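Local coordinates for protein putative gamma-hydroxymuconic semialdehyde dehydrogenase (Pseudomonas, PDB 4GO3) that probably oxidises the semialdehyde of gamma-hydroxymuconate to the acid with a nicotinamide cofactor, as a member of the aldehyde dehydrogenase family, at residues 142-147 and 169-174; 128-133 and 474-479. The protein carries 2 engineered substitutions. All blocks are in the same frame, centred on the assembly; numbering follows the deposited sequence.

Contact 1. Residues 142-147 and 169-174; sequences VAQIVP and IVIKPS
Gln144 and Ile169 cross on one face of two neighbouring parallel strands, the ends of a beta-alpha-beta unit of the Rossmann-type NAD-binding domain whose helix 151-164 covers this face. Four backbone hydrogen bonds tie the strands together, among them Val170 N to Val142 O at 2.9 Å. The Gln144 chain rises with CG beside its own backbone N (chi1 -52°) and extends from there, bringing OE1 alongside Ile169 CG2 at 3.3 Å; the amide nitrogen NE2 is bonded to Lys158 O and Tyr467 OH, so two bonds grip this one nitrogen of the buried amide. Further along, CD1 of Ile171 meets CG1 of Val146 at 3.5 Å, while the other Val146 methyl, CG2, lies 3.8 Å from Pro173 CA. Val146 and Lys172 belong to the NAD(+) site seen in this protein, although no cofactor is bound to this chain. On the opposite face, turned to helix 205-214, Lys172 CE lies 3.8 Å from Ile145 CG2. The lysine chain then bends at its last two torsions, and NZ comes back over its own strand end, bonded to Gly203 O and, from above the carbonyl plane, to Pro173 O at 2.9 Å.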
ATOM      1  N   VAL A 142     -11.235  -5.331  -8.259  1.00 27.97           N
ATOM      2  CA  VAL A 142      -9.800  -5.240  -8.313  1.00 35.38           C
ATOM      3  C   VAL A 142      -9.362  -5.321  -9.751  1.00 28.47           C
ATOM      4  O   VAL A 142      -9.864  -6.131 -10.482  1.00 37.36           O
ATOM      5  CB  VAL A 142      -9.220  -6.416  -7.557  1.00 28.65           C
ATOM      6  CG1 VAL A 142      -8.244  -7.139  -8.386  1.00 36.18           C
ATOM      7  CG2 VAL A 142      -8.640  -5.979  -6.282  1.00 25.24           C
ATOM      8  N   ALA A 143      -8.430  -4.478 -10.167  1.00 28.63           N
ATOM      9  CA  ALA A 143      -7.917  -4.537 -11.530  1.00 26.54           C
ATOM     10  C   ALA A 143      -6.526  -5.137 -11.496  1.00 31.14           C
ATOM     11  O   ALA A 143      -5.717  -4.831 -10.609  1.00 32.94           O
ATOM     12  CB  ALA A 143      -7.893  -3.157 -12.173  1.00 26.36           C
ATOM     13  N   GLN A 144      -6.251  -6.008 -12.457  1.00 35.96           N
ATOM     14  CA  GLN A 144      -4.967  -6.684 -12.497  1.00 35.69           C
ATOM     15  C   GLN A 144      -4.393  -6.710 -13.908  1.00 37.68           C
ATOM     16  O   GLN A 144      -4.997  -7.231 -14.844  1.00 40.57           O
ATOM     17  CB  GLN A 144      -5.101  -8.100 -11.943  1.00 33.47           C
ATOM     18  CG  GLN A 144      -5.759  -8.114 -10.593  1.00 33.86           C
ATOM     19  CD  GLN A 144      -5.789  -9.488  -9.969  1.00 39.06           C
ATOM     20  OE1 GLN A 144      -6.216 -10.459 -10.591  1.00 37.90           O
ATOM     21  NE2 GLN A 144      -5.339  -9.578  -8.730  1.00 37.41           N
ATOM     22  N   ILE A 145      -3.211  -6.142 -14.049  1.00 23.39           N
ATOM     23  CA  ILE A 145      -2.519  -6.139 -15.314  1.00 24.68           C
ATOM     24  C   ILE A 145      -1.316  -7.072 -15.193  1.00 24.94           C
ATOM     25  O   ILE A 145      -0.475  -6.875 -14.327  1.00 34.56           O
ATOM     26  CB  ILE A 145      -2.053  -4.711 -15.662  1.00 24.40           C
ATOM     27  CG1 ILE A 145      -3.260  -3.766 -15.684  1.00 17.45           C
ATOM     28  CG2 ILE A 145      -1.264  -4.710 -16.972  1.00 22.03           C
ATOM     29  CD1 ILE A 145      -2.934  -2.322 -15.859  1.00 15.50           C
ATOM     30  N   VAL A 146      -1.240  -8.097 -16.038  1.00 28.97           N
ATOM     31  CA  VAL A 146      -0.116  -9.029 -15.955  1.00 33.56           C
ATOM     32  C   VAL A 146       0.726  -8.984 -17.214  1.00 29.36           C
ATOM     33  O   VAL A 146       0.225  -8.699 -18.293  1.00 33.37           O
ATOM     34  CB  VAL A 146      -0.559 -10.492 -15.665  1.00 33.05           C
ATOM     35  CG1 VAL A 146      -1.716 -10.517 -14.676  1.00 37.14           C
ATOM     36  CG2 VAL A 146      -0.946 -11.193 -16.945  1.00 43.96           C
ATOM     37  N   PRO A 147       2.021  -9.266 -17.080  1.00 24.41           N
ATOM     38  CA  PRO A 147       2.906  -9.292 -18.236  1.00 25.31           C
ATOM     39  C   PRO A 147       2.810 -10.623 -18.982  1.00 29.69           C
ATOM     40  O   PRO A 147       2.050 -11.528 -18.628  1.00 25.38           O
ATOM     41  CB  PRO A 147       4.297  -9.158 -17.615  1.00 24.19           C
ATOM     42  CG  PRO A 147       4.088  -9.088 -16.147  1.00 29.83           C
ATOM     43  CD  PRO A 147       2.739  -9.618 -15.859  1.00 28.47           C
ATOM     44  N   ILE A 169     -12.721  -9.325  -9.955  1.00 27.31           N
ATOM     45  CA  ILE A 169     -11.548  -9.022 -10.680  1.00 21.94           C
ATOM     46  C   ILE A 169     -11.855  -8.696 -12.095  1.00 22.22           C
ATOM     47  O   ILE A 169     -12.621  -9.350 -12.725  1.00 25.05           O
ATOM     48  CB  ILE A 169     -10.667 -10.260 -10.689  1.00 23.19           C
ATOM     49  CG1 ILE A 169     -10.436 -10.744  -9.263  1.00 19.37           C
ATOM     50  CG2 ILE A 169      -9.415  -9.990 -11.397  1.00 19.48           C
ATOM     51  CD1 ILE A 169      -9.317 -11.585  -9.125  1.00 20.50           C
ATOM     52  N   VAL A 170     -11.175  -7.684 -12.588  1.00 25.12           N
ATOM     53  CA  VAL A 170     -11.012  -7.471 -13.991  1.00 28.14           C
ATOM     54  C   VAL A 170      -9.521  -7.602 -14.248  1.00 32.53           C
ATOM     55  O   VAL A 170      -8.728  -6.804 -13.792  1.00 29.73           O
ATOM     56  CB  VAL A 170     -11.527  -6.098 -14.415  1.00 27.96           C
ATOM     57  CG1 VAL A 170     -11.607  -5.997 -15.908  1.00 32.55           C
ATOM     58  CG2 VAL A 170     -12.859  -5.847 -13.839  1.00 25.66           C
ATOM     59  N   ILE A 171      -9.140  -8.642 -14.964  1.00 30.81           N
ATOM     60  CA  ILE A 171      -7.741  -8.882 -15.253  1.00 24.92           C
ATOM     61  C   ILE A 171      -7.399  -8.544 -16.689  1.00 31.17           C
ATOM     62  O   ILE A 171      -8.157  -8.813 -17.585  1.00 31.66           O
ATOM     63  CB  ILE A 171      -7.371 -10.331 -14.963  1.00 27.11           C
ATOM     64  CG1 ILE A 171      -5.938 -10.594 -15.383  1.00 23.43           C
ATOM     65  CG2 ILE A 171      -8.338 -11.277 -15.634  1.00 24.19           C
ATOM     66  CD1 ILE A 171      -5.130 -11.207 -14.323  1.00 33.04           C
ATOM     67  N   LYS A 172      -6.253  -7.940 -16.903  1.00 23.78           N
ATOM     68  CA  LYS A 172      -5.838  -7.647 -18.247  1.00 27.26           C
ATOM     69  C   LYS A 172      -4.505  -8.300 -18.556  1.00 31.77           C
ATOM     70  O   LYS A 172      -3.478  -7.839 -18.076  1.00 33.21           O
ATOM     71  CB  LYS A 172      -5.735  -6.142 -18.430  1.00 35.01           C
ATOM     72  CG  LYS A 172      -5.373  -5.710 -19.838  1.00 39.10           C
ATOM     73  CD  LYS A 172      -4.712  -4.363 -19.836  1.00 42.39           C
ATOM     74  CE  LYS A 172      -3.257  -4.450 -20.172  1.00 45.90           C
ATOM     75  NZ  LYS A 172      -3.033  -5.378 -21.280  1.00 44.62           N
ATOM     76  N   PRO A 173      -4.501  -9.370 -19.358  1.00 39.35           N
ATOM     77  CA  PRO A 173      -3.231  -9.939 -19.752  1.00 30.63           C
ATOM     78  C   PRO A 173      -2.700  -9.145 -20.890  1.00 34.61           C
ATOM     79  O   PRO A 173      -3.350  -8.241 -21.322  1.00 43.05           O
ATOM     80  CB  PRO A 173      -3.636 -11.286 -20.263  1.00 28.80           C
ATOM     81  CG  PRO A 173      -4.792 -11.552 -19.635  1.00 32.55           C
ATOM     82  CD  PRO A 173      -5.550 -10.355 -19.593  1.00 31.51           C
ATOM     83  N   SER A 174      -1.542  -9.485 -21.392  1.00 55.62           N
ATOM     84  CA  SER A 174      -0.984  -8.718 -22.464  1.00 49.01           C
ATOM     85  C   SER A 174      -1.554  -9.189 -23.744  1.00 54.34           C
ATOM     86  O   SER A 174      -1.926 -10.305 -23.852  1.00 56.80           O
ATOM     87  CB  SER A 174       0.459  -8.983 -22.495  1.00 37.07           C
ATOM     88  OG  SER A 174       0.517 -10.264 -22.042  1.00 36.76           O
TER

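Contact 2. Residues 128-133 and 474-479; sequences AGFLNY and WVNVDA
Leu131 and Val475 form a hydrogen-bonded antiparallel pair: Val475 N gives to Leu131 O at 2.7 Å, and Leu131 N to Val475 O at 2.9 Å. Where strand 468-476 ends and the chain turns, Gly129 O receives two amides, Val477 N at 2.9 Å and, in a longer bond, Asp478 N at 3.2 Å, so one carbonyl grips the turn. Packing follows on both faces. On one, Leu131 CD2 lies 4.0 Å from Val475 CB. On the other, Trp474 turns the edge of its six-membered ring toward the face of Phe130 in an offset edge-to-face pair, the planes at 82° and the centroids 5.6 Å apart. With CG beside its backbone N (chi1 -82°), the indole reaches across to the facing strand, where Asn132 covers one of its faces: CB sits over the six-membered ring and the amide stacks 16° from parallel. Shrinking Trp474 to an alanine would probably leave Phe130 without its edge partner, take from Asn132 the ring it lies on, and open a gap against Trp434 of the second subunit. That subunit continues the sheet, pairing a strand in parallel with Trp474 and Val475, and its Asn436 O takes the Asn476 amide. This protruding beta arm is the oligomerisation element familiar from aldehyde dehydrogenases. Backbone bonds hold the two strands in register here, while the face of Phe130, Asn132 and Trp474 serves packing within the arm and contact with the second subunit together.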
ATOM      1  N   ALA A 128     -12.354  -0.794  28.817  1.00 30.98           N
ATOM      2  CA  ALA A 128     -13.404  -1.640  29.329  1.00 35.74           C
ATOM      3  C   ALA A 128     -14.756  -1.150  28.869  1.00 29.82           C
ATOM      4  O   ALA A 128     -14.998   0.042  28.792  1.00 24.12           O
ATOM      5  CB  ALA A 128     -13.347  -1.682  30.828  1.00 33.93           C
ATOM      6  N   GLY A 129     -15.638  -2.091  28.580  1.00 34.21           N
ATOM      7  CA  GLY A 129     -16.985  -1.773  28.178  1.00 43.96           C
ATOM      8  C   GLY A 129     -17.144  -1.627  26.693  1.00 38.63           C
ATOM      9  O   GLY A 129     -18.224  -1.364  26.210  1.00 43.96           O
ATOM     10  N   PHE A 130     -16.051  -1.797  25.976  1.00 24.16           N
ATOM     11  CA  PHE A 130     -16.056  -1.651  24.538  1.00 31.29           C
ATOM     12  C   PHE A 130     -15.720  -2.969  23.919  1.00 31.14           C
ATOM     13  O   PHE A 130     -14.885  -3.682  24.432  1.00 34.26           O
ATOM     14  CB  PHE A 130     -15.009  -0.635  24.100  1.00 27.93           C
ATOM     15  CG  PHE A 130     -15.325   0.771  24.493  1.00 30.86           C
ATOM     16  CD1 PHE A 130     -14.656   1.381  25.512  1.00 30.02           C
ATOM     17  CD2 PHE A 130     -16.295   1.476  23.839  1.00 36.19           C
ATOM     18  CE1 PHE A 130     -14.944   2.644  25.862  1.00 36.29           C
ATOM     19  CE2 PHE A 130     -16.580   2.741  24.196  1.00 36.33           C
ATOM     20  CZ  PHE A 130     -15.906   3.322  25.208  1.00 44.45           C
ATOM     21  N   LEU A 131     -16.362  -3.283  22.807  1.00 31.13           N
ATOM     22  CA  LEU A 131     -15.946  -4.394  21.987  1.00 28.15           C
ATOM     23  C   LEU A 131     -15.450  -3.810  20.689  1.00 26.39           C
ATOM     24  O   LEU A 131     -16.170  -3.127  20.001  1.00 23.47           O
ATOM     25  CB  LEU A 131     -17.091  -5.364  21.737  1.00 26.03           C
ATOM     26  CG  LEU A 131     -16.972  -6.203  20.476  1.00 32.54           C
ATOM     27  CD1 LEU A 131     -15.982  -7.325  20.649  1.00 39.44           C
ATOM     28  CD2 LEU A 131     -18.313  -6.725  20.090  1.00 36.41           C
ATOM     29  N   ASN A 132     -14.193  -4.071  20.381  1.00 35.59           N
ATOM     30  CA  ASN A 132     -13.624  -3.666  19.123  1.00 30.47           C
ATOM     31  C   ASN A 132     -13.206  -4.861  18.312  1.00 32.32           C
ATOM     32  O   ASN A 132     -12.213  -5.476  18.588  1.00 34.63           O
ATOM     33  CB  ASN A 132     -12.436  -2.739  19.337  1.00 31.41           C
ATOM     34  CG  ASN A 132     -11.961  -2.101  18.060  1.00 34.66           C
ATOM     35  OD1 ASN A 132     -12.724  -1.906  17.135  1.00 30.52           O
ATOM     36  ND2 ASN A 132     -10.694  -1.764  18.011  1.00 29.81           N
ATOM     37  N   TYR A 133     -13.972  -5.183  17.291  1.00 27.04           N
ATOM     38  CA  TYR A 133     -13.535  -6.176  16.357  1.00 28.44           C
ATOM     39  C   TYR A 133     -13.232  -5.535  15.020  1.00 29.40           C
ATOM     40  O   TYR A 133     -13.853  -4.571  14.642  1.00 32.31           O
ATOM     41  CB  TYR A 133     -14.529  -7.322  16.241  1.00 26.31           C
ATOM     42  CG  TYR A 133     -15.872  -6.989  15.682  1.00 28.47           C
ATOM     43  CD1 TYR A 133     -16.182  -7.271  14.378  1.00 28.32           C
ATOM     44  CD2 TYR A 133     -16.839  -6.430  16.465  1.00 31.18           C
ATOM     45  CE1 TYR A 133     -17.410  -6.982  13.872  1.00 30.86           C
ATOM     46  CE2 TYR A 133     -18.062  -6.139  15.969  1.00 33.10           C
ATOM     47  CZ  TYR A 133     -18.348  -6.420  14.677  1.00 39.92           C
ATOM     48  OH  TYR A 133     -19.580  -6.119  14.187  1.00 39.46           O
ATOM     49  N   TRP A 474     -16.666  -0.736  16.452  1.00 26.28           N
ATOM     50  CA  TRP A 474     -16.628  -0.496  17.885  1.00 25.95           C
ATOM     51  C   TRP A 474     -18.025  -0.626  18.409  1.00 28.14           C
ATOM     52  O   TRP A 474     -18.921   0.024  17.930  1.00 34.66           O
ATOM     53  CB  TRP A 474     -16.162   0.916  18.185  1.00 31.88           C
ATOM     54  CG  TRP A 474     -14.701   1.164  18.165  1.00 37.37           C
ATOM     55  CD1 TRP A 474     -13.937   1.431  17.085  1.00 31.83           C
ATOM     56  CD2 TRP A 474     -13.835   1.219  19.290  1.00 32.49           C
ATOM     57  NE1 TRP A 474     -12.641   1.628  17.458  1.00 29.67           N
ATOM     58  CE2 TRP A 474     -12.554   1.500  18.814  1.00 29.67           C
ATOM     59  CE3 TRP A 474     -14.019   1.046  20.651  1.00 30.22           C
ATOM     60  CZ2 TRP A 474     -11.465   1.614  19.649  1.00 28.15           C
ATOM     61  CZ3 TRP A 474     -12.944   1.153  21.469  1.00 36.09           C
ATOM     62  CH2 TRP A 474     -11.680   1.437  20.972  1.00 30.60           C
ATOM     63  N   VAL A 475     -18.219  -1.468  19.400  1.00 24.90           N
ATOM     64  CA  VAL A 475     -19.522  -1.619  20.004  1.00 26.78           C
ATOM     65  C   VAL A 475     -19.447  -1.183  21.440  1.00 30.23           C
ATOM     66  O   VAL A 475     -18.763  -1.781  22.236  1.00 39.69           O
ATOM     67  CB  VAL A 475     -19.991  -3.070  19.971  1.00 31.26           C
ATOM     68  CG1 VAL A 475     -20.773  -3.383  21.192  1.00 34.71           C
ATOM     69  CG2 VAL A 475     -20.797  -3.360  18.726  1.00 29.46           C
ATOM     70  N   ASN A 476     -20.218  -0.182  21.820  1.00 34.63           N
ATOM     71  CA  ASN A 476     -20.329   0.152  23.228  1.00 40.44           C
ATOM     72  C   ASN A 476     -21.270  -0.805  23.926  1.00 43.62           C
ATOM     73  O   ASN A 476     -22.459  -0.830  23.647  1.00 49.65           O
ATOM     74  CB  ASN A 476     -20.848   1.565  23.392  1.00 41.66           C
ATOM     75  CG  ASN A 476     -20.710   2.075  24.795  1.00 47.05           C
ATOM     76  OD1 ASN A 476     -20.766   1.327  25.737  1.00 35.37           O
ATOM     77  ND2 ASN A 476     -20.534   3.366  24.933  1.00 50.62           N
ATOM     78  N   VAL A 477     -20.775  -1.608  24.848  1.00 16.73           N
ATOM     79  CA  VAL A 477     -21.688  -2.512  25.511  1.00 23.03           C
ATOM     80  C   VAL A 477     -21.941  -2.156  26.953  1.00 20.64           C
ATOM     81  O   VAL A 477     -23.068  -1.956  27.351  1.00 34.02           O
ATOM     82  CB  VAL A 477     -21.229  -3.967  25.423  1.00 23.62           C
ATOM     83  CG1 VAL A 477     -20.226  -4.135  24.358  1.00 13.59           C
ATOM     84  CG2 VAL A 477     -20.687  -4.415  26.710  1.00 21.71           C
ATOM     85  N   ASP A 478     -20.882  -2.096  27.738  1.00 69.32           N
ATOM     86  CA  ASP A 478     -21.004  -2.131  29.183  1.00 68.89           C
ATOM     87  C   ASP A 478     -20.344  -1.023  29.946  1.00 70.73           C
ATOM     88  O   ASP A 478     -20.481  -0.956  31.151  1.00 73.93           O
ATOM     89  CB  ASP A 478     -20.441  -3.431  29.709  1.00 33.87           C
ATOM     90  CG  ASP A 478     -21.070  -3.835  30.993  1.00 71.07           C
ATOM     91  OD1 ASP A 478     -21.510  -2.930  31.720  1.00 85.09           O
ATOM     92  OD2 ASP A 478     -21.144  -5.055  31.271  1.00 95.99           O
ATOM     93  N   ALA A 479     -19.604  -0.161  29.279  1.00 47.16           N
ATOM     94  CA  ALA A 479     -18.940   0.886  30.018  1.00 43.81           C
ATOM     95  C   ALA A 479     -19.057   2.175  29.280  1.00 76.86           C
ATOM     96  O   ALA A 479     -18.607   2.301  28.153  1.00 90.17           O
ATOM     97  CB  ALA A 479     -17.511   0.544  30.254  1.00 37.51           C
TER

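Overall arrangement
Strand 130-145 takes part in both contacts, at its two ends, about 22 Å apart between nearest atoms. Contact 1 lies in the buried core of the cofactor-binding domain, where strand 168-172 runs parallel beside it and helices cover both faces; its side chains are mostly aliphatic, and the polar ends of Gln144 (NE2), Lys172 and Ser174 find partners within the same chain. Contact 2 sits far out on the protruding arm, partly exposed, where strand 468-476 pairs antiparallel after a separation of 341 residues in sequence. There aromatic and amide groups take over, and several find partners on the second subunit. One continuous sheet therefore links a cofactor site to a dimer interface.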